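Local coordinates for putative lipoprotein YcdA (PDB 4R4G) that is a putative membrane-attached lipoprotein of unknown function, built from an Ig-like N-terminal domain and a C-terminal alpha/beta domain joined by a kinked helix, at residues Glu77-Glu81 with Lys82-Ser86; Phe181-Ser184 with Ala185-Gly188; Ala200-Lys203 with Ala204-Asn207; Glu214-Ser217 with Lys218-Ile222. All coordinates share one frame; numbering follows the deposited sequence.

Interaction 1 of 4, residues Glu77-Glu81 with Lys82-Ser86; sequences EDYSE and KLQGS
The carbonyl oxygen of Tyr-79 receives the backbone N-H of Lys-82, with N 3.0 Å from O and an N-H...O angle of 149°. A second, weak donor reaches Tyr-79 O: NE2 of Gln-84, whose firmer bond goes to Lys-82 O at 2.8 Å. The amide thus spans two carbonyls three residues apart. Its torsions explain this: with CG beside the backbone N and chi2 at -63°, the chain folds back over the turn. Were Gln-84 an alanine, Lys-82 O would probably be left without this side-chain donor and the turn be less firmly held. Upstream, Asp-78 OD1 accepts both N and OG of Ser-80 from the same face of its carboxylate. Outward, the Tyr-79 ring stands almost perpendicular to the Gln-84 amide (planes 83° apart), OE1 lying 3.7 Å from CE2. The Lys-82 chain is extended past the ring, its CB over one face near the rim and its CD 3.4 Å from Tyr-79 CE1, while NZ continues to Thr-74 O and a salt bridge with Asp-75. Asp-78 thus makes an Asx turn leading into the 3-10 segment 79-81, within the loop joining strands 69-71 and 86-88 of the Ig-like domain.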
# COMPACT_ATOMS: atom_id res chain seq x y z
N GLU A 77 12.76 8.17 -3.72
CA GLU A 77 13.45 7.41 -2.67
C GLU A 77 14.90 7.18 -3.09
O GLU A 77 15.79 7.33 -2.26
CB GLU A 77 12.74 6.09 -2.36
CG GLU A 77 13.39 5.23 -1.28
CD GLU A 77 14.34 4.15 -1.76
OE1 GLU A 77 14.34 3.84 -2.98
OE2 GLU A 77 15.07 3.59 -0.91
N ASP A 78 15.15 6.89 -4.37
CA ASP A 78 16.50 6.69 -4.87
C ASP A 78 16.83 7.86 -5.78
O ASP A 78 16.40 7.89 -6.93
CB ASP A 78 16.61 5.33 -5.58
CG ASP A 78 17.97 4.93 -6.08
OD1 ASP A 78 18.91 5.75 -5.96
OD2 ASP A 78 18.09 3.83 -6.64
N TYR A 79 17.59 8.84 -5.26
CA TYR A 79 17.94 10.06 -5.98
C TYR A 79 18.56 9.78 -7.35
O TYR A 79 18.50 10.65 -8.22
CB TYR A 79 18.86 10.98 -5.14
CG TYR A 79 19.11 12.32 -5.79
CD1 TYR A 79 18.12 13.30 -5.82
CD2 TYR A 79 20.31 12.59 -6.44
CE1 TYR A 79 18.33 14.52 -6.45
CE2 TYR A 79 20.52 13.80 -7.09
CZ TYR A 79 19.52 14.76 -7.10
OH TYR A 79 19.68 15.98 -7.72
N SER A 80 19.12 8.56 -7.58
CA SER A 80 19.69 8.21 -8.89
C SER A 80 18.60 8.18 -9.96
O SER A 80 18.93 8.35 -11.13
CB SER A 80 20.43 6.87 -8.83
OG SER A 80 19.56 5.78 -8.60
N GLU A 81 17.31 8.07 -9.56
CA GLU A 81 16.15 8.07 -10.45
C GLU A 81 15.79 9.47 -10.95
O GLU A 81 14.78 9.63 -11.64
CB GLU A 81 14.91 7.53 -9.72
CG GLU A 81 14.83 6.03 -9.42
CD GLU A 81 13.53 5.69 -8.70
OE1 GLU A 81 12.47 6.25 -9.07
OE2 GLU A 81 13.58 4.89 -7.73
N LYS A 82 16.56 10.49 -10.54
CA LYS A 82 16.28 11.87 -10.88
C LYS A 82 17.29 12.37 -11.87
O LYS A 82 18.38 11.79 -11.96
CB LYS A 82 16.32 12.72 -9.59
CG LYS A 82 15.61 14.07 -9.69
CD LYS A 82 15.52 14.75 -8.35
CE LYS A 82 15.16 16.19 -8.52
NZ LYS A 82 14.73 16.83 -7.25
N LEU A 83 16.95 13.44 -12.62
CA LEU A 83 17.86 14.06 -13.57
C LEU A 83 19.16 14.45 -12.85
O LEU A 83 19.11 15.02 -11.75
CB LEU A 83 17.21 15.29 -14.23
CG LEU A 83 18.07 16.09 -15.23
CD1 LEU A 83 18.38 15.29 -16.48
CD2 LEU A 83 17.39 17.38 -15.62
N GLN A 84 20.30 14.09 -13.44
CA GLN A 84 21.58 14.36 -12.80
C GLN A 84 22.26 15.54 -13.41
O GLN A 84 22.25 15.73 -14.63
CB GLN A 84 22.50 13.13 -12.84
CG GLN A 84 21.95 11.88 -12.16
CD GLN A 84 21.71 12.00 -10.67
OE1 GLN A 84 22.57 12.42 -9.88
NE2 GLN A 84 20.54 11.57 -10.24
N GLY A 85 22.86 16.34 -12.54
CA GLY A 85 23.63 17.51 -12.93
C GLY A 85 24.76 17.08 -13.83
O GLY A 85 25.58 16.24 -13.45
N SER A 86 24.75 17.58 -15.05
CA SER A 86 25.74 17.20 -16.04
C SER A 86 26.02 18.36 -16.96
O SER A 86 25.46 19.44 -16.78
CB SER A 86 25.25 15.98 -16.81
OG SER A 86 23.98 16.23 -17.40

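Interaction 2 of 4, residues Phe181-Ser184 with Ala185-Gly188; sequences FNES and AKDG
Phe-181 O accepts the N-H of Ala-185, N to O 2.8 Å, the first of four successive i to i+4 bonds that identify this as regular alpha helix, part of helix 174-192 in the C-terminal domain. The Phe-181 ring packs on Leu-158 and Met-311. Next, Asn-182 O takes the N-H of Lys-186 and also has CG of that lysine 3.3 Å away, which places the start of the long side chain against the carbonyl; the Asn-182 amide oxygen OD1 meets Lys-213 on helix 203-219. Glu-183 carries the side-chain contact. Its chain bends at chi2 (-47°) and lies beside that of Lys-186, both pointing the same way, and NZ meets OE2 on the syn side at 2.9 Å in a salt bridge. The ammonium is shared: Asp-206 and Ala-200 O also hold it, consistent with a charge well compensated at a buried residue. On the other flank, Glu-183 OE1 stands 4.4 Å from Asp-187 OD1, a like-charge pair that the lysine probably helps to offset. The backbone bond from Asp-187 N to Glu-183 O is the straightest of the four, at 165°. Ser-184 ends the segment, its O accepting Gly-188 N at 2.9 Å.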
# COMPACT_ATOMS: atom_id res chain seq x y z
N PHE A 181 -2.69 -21.20 5.94
CA PHE A 181 -3.03 -20.24 7.00
C PHE A 181 -3.86 -20.91 8.07
O PHE A 181 -3.50 -20.82 9.23
CB PHE A 181 -3.75 -19.00 6.44
CG PHE A 181 -4.20 -18.00 7.49
CD1 PHE A 181 -3.33 -17.03 7.98
CD2 PHE A 181 -5.50 -18.05 8.01
CE1 PHE A 181 -3.75 -16.13 8.97
CE2 PHE A 181 -5.91 -17.15 8.99
CZ PHE A 181 -5.04 -16.19 9.46
N ASN A 182 -4.96 -21.58 7.68
CA ASN A 182 -5.85 -22.30 8.59
C ASN A 182 -5.12 -23.38 9.38
O ASN A 182 -5.42 -23.57 10.55
CB ASN A 182 -7.00 -22.91 7.80
CG ASN A 182 -7.94 -21.87 7.26
OD1 ASN A 182 -7.87 -20.70 7.60
ND2 ASN A 182 -8.85 -22.27 6.39
N GLU A 183 -4.16 -24.07 8.77
CA GLU A 183 -3.44 -25.11 9.50
C GLU A 183 -2.51 -24.49 10.52
O GLU A 183 -2.53 -24.89 11.68
CB GLU A 183 -2.70 -26.06 8.56
CG GLU A 183 -3.62 -27.08 7.89
CD GLU A 183 -4.63 -27.82 8.76
OE1 GLU A 183 -4.24 -28.35 9.82
OE2 GLU A 183 -5.82 -27.86 8.37
N SER A 184 -1.76 -23.47 10.11
CA SER A 184 -0.85 -22.71 10.96
C SER A 184 -1.62 -22.11 12.15
O SER A 184 -1.15 -22.17 13.28
CB SER A 184 -0.16 -21.63 10.13
OG SER A 184 0.61 -20.73 10.91
N ALA A 185 -2.84 -21.58 11.88
CA ALA A 185 -3.72 -20.96 12.87
C ALA A 185 -4.24 -21.97 13.89
O ALA A 185 -4.30 -21.63 15.07
CB ALA A 185 -4.89 -20.29 12.17
N LYS A 186 -4.61 -23.19 13.46
CA LYS A 186 -5.09 -24.27 14.33
C LYS A 186 -3.98 -24.79 15.22
O LYS A 186 -4.20 -25.01 16.41
CB LYS A 186 -5.66 -25.43 13.50
CG LYS A 186 -7.06 -25.17 12.96
CD LYS A 186 -7.70 -26.42 12.39
CE LYS A 186 -7.16 -26.80 11.05
NZ LYS A 186 -7.76 -28.06 10.56
N ASP A 187 -2.79 -24.99 14.63
CA ASP A 187 -1.59 -25.48 15.30
C ASP A 187 -1.13 -24.48 16.37
O ASP A 187 -0.77 -24.87 17.48
CB ASP A 187 -0.47 -25.75 14.27
CG ASP A 187 -0.65 -27.00 13.40
OD1 ASP A 187 -1.78 -27.57 13.39
OD2 ASP A 187 0.32 -27.39 12.72
N GLY A 188 -1.20 -23.19 16.03
CA GLY A 188 -0.84 -22.10 16.91
C GLY A 188 -1.82 -21.92 18.05
O GLY A 188 -1.42 -21.55 19.15

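Interaction 3 of 4, residues Ala200-Lys203 with Ala204-Asn207; sequences ADSK and ALDN
Ser-202 turns its hydroxyl toward the amide of Leu-205, with OG 3.4 Å from N, a weak but fairly straight bond (157°). The first torsion makes this possible: at chi1 73° OG sits between the backbone N and the carbonyl carbon, which brings it over the start of the following turn. The same hydroxyl is bonded more strongly to Tyr-199 O, so its orientation is set from two directions. This is an N-cap: Ser-202 stands directly before helix 203-219, and its side chain meets one of the amides that have no carbonyl a turn earlier in the helix to bond. Its own carbonyl begins the regular pattern, taking Asp-206 N at 3.1 Å. Lys-203 has CG anti to its N (chi1 -170°) and an extended chain that bends only at chi4, so the side chain runs out and crosses that of Asn-207 obliquely. Between their backbones, Lys-203 O accepts Asn-207 N at 2.8 Å. Leu-205 is buried, CD2 lying 4.2 Å from Ala-200 CA and the side chain packing on Lys-186 and Leu-190 of helix 174-192. Asp-206 has CG 3.8 Å from Ser-202 O, and its OD1 is directed to the ammonium of Lys-186.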
# COMPACT_ATOMS: atom_id res chain seq x y z
N ALA A 200 -6.11 -30.99 16.30
CA ALA A 200 -5.70 -30.26 15.08
C ALA A 200 -6.62 -30.54 13.89
O ALA A 200 -7.03 -29.59 13.22
CB ALA A 200 -4.26 -30.60 14.72
N ASP A 201 -6.95 -31.83 13.62
CA ASP A 201 -7.86 -32.16 12.53
C ASP A 201 -9.16 -32.68 13.12
O ASP A 201 -9.45 -33.88 13.08
CB ASP A 201 -7.22 -33.10 11.48
CG ASP A 201 -6.42 -32.39 10.36
OD1 ASP A 201 -6.76 -31.23 10.01
OD2 ASP A 201 -5.48 -33.02 9.81
N SER A 202 -9.92 -31.74 13.73
CA SER A 202 -11.22 -31.96 14.37
C SER A 202 -12.22 -30.87 13.98
O SER A 202 -11.81 -29.74 13.70
CB SER A 202 -11.08 -31.99 15.90
OG SER A 202 -10.84 -30.71 16.46
N LYS A 203 -13.51 -31.22 13.98
CA LYS A 203 -14.65 -30.34 13.68
C LYS A 203 -14.60 -29.10 14.57
O LYS A 203 -14.80 -28.00 14.08
CB LYS A 203 -15.99 -31.11 13.90
CG LYS A 203 -17.28 -30.41 13.39
CD LYS A 203 -18.55 -30.96 14.10
CE LYS A 203 -19.84 -30.71 13.34
NZ LYS A 203 -20.25 -29.28 13.35
N ALA A 204 -14.30 -29.30 15.88
CA ALA A 204 -14.22 -28.27 16.91
C ALA A 204 -13.25 -27.18 16.53
O ALA A 204 -13.59 -26.00 16.65
CB ALA A 204 -13.80 -28.89 18.23
N LEU A 205 -12.06 -27.58 16.04
CA LEU A 205 -11.06 -26.61 15.67
C LEU A 205 -11.35 -25.97 14.33
O LEU A 205 -11.00 -24.81 14.16
CB LEU A 205 -9.67 -27.19 15.70
CG LEU A 205 -8.87 -26.63 16.87
CD1 LEU A 205 -9.25 -27.32 18.19
CD2 LEU A 205 -7.39 -26.68 16.60
N ASP A 206 -12.03 -26.66 13.41
CA ASP A 206 -12.39 -26.04 12.13
C ASP A 206 -13.53 -25.06 12.35
O ASP A 206 -13.58 -24.02 11.70
CB ASP A 206 -12.76 -27.07 11.06
CG ASP A 206 -11.60 -27.81 10.41
OD1 ASP A 206 -10.43 -27.49 10.74
OD2 ASP A 206 -11.85 -28.69 9.57
N ASN A 207 -14.45 -25.39 13.28
CA ASN A 207 -15.57 -24.52 13.61
C ASN A 207 -15.08 -23.25 14.29
O ASN A 207 -15.68 -22.19 14.08
CB ASN A 207 -16.60 -25.24 14.48
CG ASN A 207 -17.63 -26.03 13.70
OD1 ASN A 207 -17.57 -26.15 12.46
ND2 ASN A 207 -18.60 -26.59 14.41

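Interaction 4 of 4, residues Glu214-Ser217 with Lys218-Ile222; sequences EGLS and KNSSI
Glu-214 and Lys-218, one helical turn apart, lie side by side and point the same way, meeting where NZ comes to 3.0 Å from OE2 nearly on the line of its C-O bond. Both chains bend to do so: Glu-214 at chi2 (-138°), Lys-218 at chi3 (87°), and the bend brings the lysine CD within 3.4 Å of OE2 as well. A glutamine in place of Glu-214 would probably lose the ion pair and leave the Lys-218 ammonium without its charged mate here. Ser-217 turns its hydroxyl back toward the preceding turn, and OG bonds to Glu-214 O at 2.8 Å, an oxygen that Lys-218 N also reaches, but only weakly. Gly-215 O is gripped twice: almost end-on by Asn-219 N at 2.7 Å, and by Lys-218 N from well above the carbonyl plane. Ser-220 points its CB toward the helix and sends OG to Leu-216 O at 2.8 Å, tilted 29° from that carbonyl plane, while its own N adds a weak bond to the same oxygen. Leu-216 packs on Val-243, and Ser-220 meets Phe-159 and Phe-323 near strand 221-230. These residues lie toward the C-terminal end of helix 203-219 and lead into that strand. Chemically, two serine hydroxyls supply donors to carbonyls whose backbone partners are weak, which is consistent with the serines helping to satisfy Glu-214 O and Leu-216 O where the helix gives way to the strand, and the lysine charge near the C-terminal end is probably favourable to the helix dipole.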
# COMPACT_ATOMS: atom_id res chain seq x y z
N GLU A 214 -15.88 -15.55 10.52
CA GLU A 214 -17.20 -14.97 10.31
C GLU A 214 -17.35 -13.73 11.18
O GLU A 214 -17.87 -12.71 10.69
CB GLU A 214 -18.33 -15.97 10.54
CG GLU A 214 -19.56 -15.64 9.71
CD GLU A 214 -20.89 -15.79 10.41
OE1 GLU A 214 -21.27 -16.94 10.77
OE2 GLU A 214 -21.58 -14.76 10.58
N GLY A 215 -16.83 -13.79 12.40
CA GLY A 215 -16.83 -12.69 13.36
C GLY A 215 -16.03 -11.51 12.84
O GLY A 215 -16.54 -10.38 12.83
N LEU A 216 -14.80 -11.75 12.35
CA LEU A 216 -13.95 -10.70 11.83
C LEU A 216 -14.54 -10.08 10.59
O LEU A 216 -14.48 -8.86 10.46
CB LEU A 216 -12.52 -11.20 11.56
CG LEU A 216 -11.72 -11.76 12.75
CD1 LEU A 216 -10.35 -12.22 12.31
CD2 LEU A 216 -11.54 -10.74 13.86
N SER A 217 -15.16 -10.87 9.71
CA SER A 217 -15.76 -10.37 8.46
C SER A 217 -16.82 -9.31 8.71
O SER A 217 -16.98 -8.40 7.91
CB SER A 217 -16.36 -11.51 7.63
OG SER A 217 -17.66 -11.87 8.07
N LYS A 218 -17.53 -9.43 9.84
CA LYS A 218 -18.64 -8.56 10.22
C LYS A 218 -18.30 -7.50 11.28
O LYS A 218 -18.75 -6.37 11.17
CB LYS A 218 -19.79 -9.44 10.76
CG LYS A 218 -20.56 -10.15 9.67
CD LYS A 218 -21.30 -11.40 10.16
CE LYS A 218 -22.70 -11.15 10.71
NZ LYS A 218 -23.29 -12.40 11.26
N ASN A 219 -17.56 -7.88 12.33
CA ASN A 219 -17.31 -7.03 13.49
C ASN A 219 -15.89 -6.45 13.54
O ASN A 219 -15.46 -5.97 14.60
CB ASN A 219 -17.60 -7.83 14.77
CG ASN A 219 -18.87 -8.66 14.68
OD1 ASN A 219 -19.88 -8.23 14.10
ND2 ASN A 219 -18.82 -9.89 15.23
N SER A 220 -15.16 -6.45 12.43
CA SER A 220 -13.83 -5.86 12.36
C SER A 220 -13.69 -5.20 11.03
O SER A 220 -14.39 -5.55 10.06
CB SER A 220 -12.73 -6.88 12.63
OG SER A 220 -12.25 -7.46 11.43
N SER A 221 -12.80 -4.20 10.98
CA SER A 221 -12.59 -3.43 9.76
C SER A 221 -11.13 -3.20 9.47
O SER A 221 -10.30 -3.12 10.38
CB SER A 221 -13.29 -2.09 9.89
OG SER A 221 -13.39 -1.47 8.61
N ILE A 222 -10.82 -3.06 8.18
CA ILE A 222 -9.50 -2.71 7.69
C ILE A 222 -9.63 -1.58 6.66
O ILE A 222 -10.42 -1.66 5.72
CB ILE A 222 -8.69 -3.91 7.13
CG1 ILE A 222 -7.34 -3.41 6.56
CG2 ILE A 222 -9.49 -4.71 6.08
CD1 ILE A 222 -6.25 -4.45 6.34

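From the N terminus the four contacts come in series, each closing only a local turn; none nests within or crosses another. Interaction 1 shapes the loop between strands 69-71 and 86-88 of the Ig-like domain, and lies across the centre of the chain from the others, about 46 Å from interaction 2 between centres. The remaining three belong to the C-terminal domain. Interaction 2 is on helix 174-192 and interaction 3 starts helix 203-219; they touch, the Lys-186 NZ to Asp-206 OD1 salt bridge at 2.7 Å tying these two consecutive helices together. Interaction 4 ends that second helix, about 21 Å from interaction 3 between centres, and passes the chain into strand 221-230 of the mixed sheet.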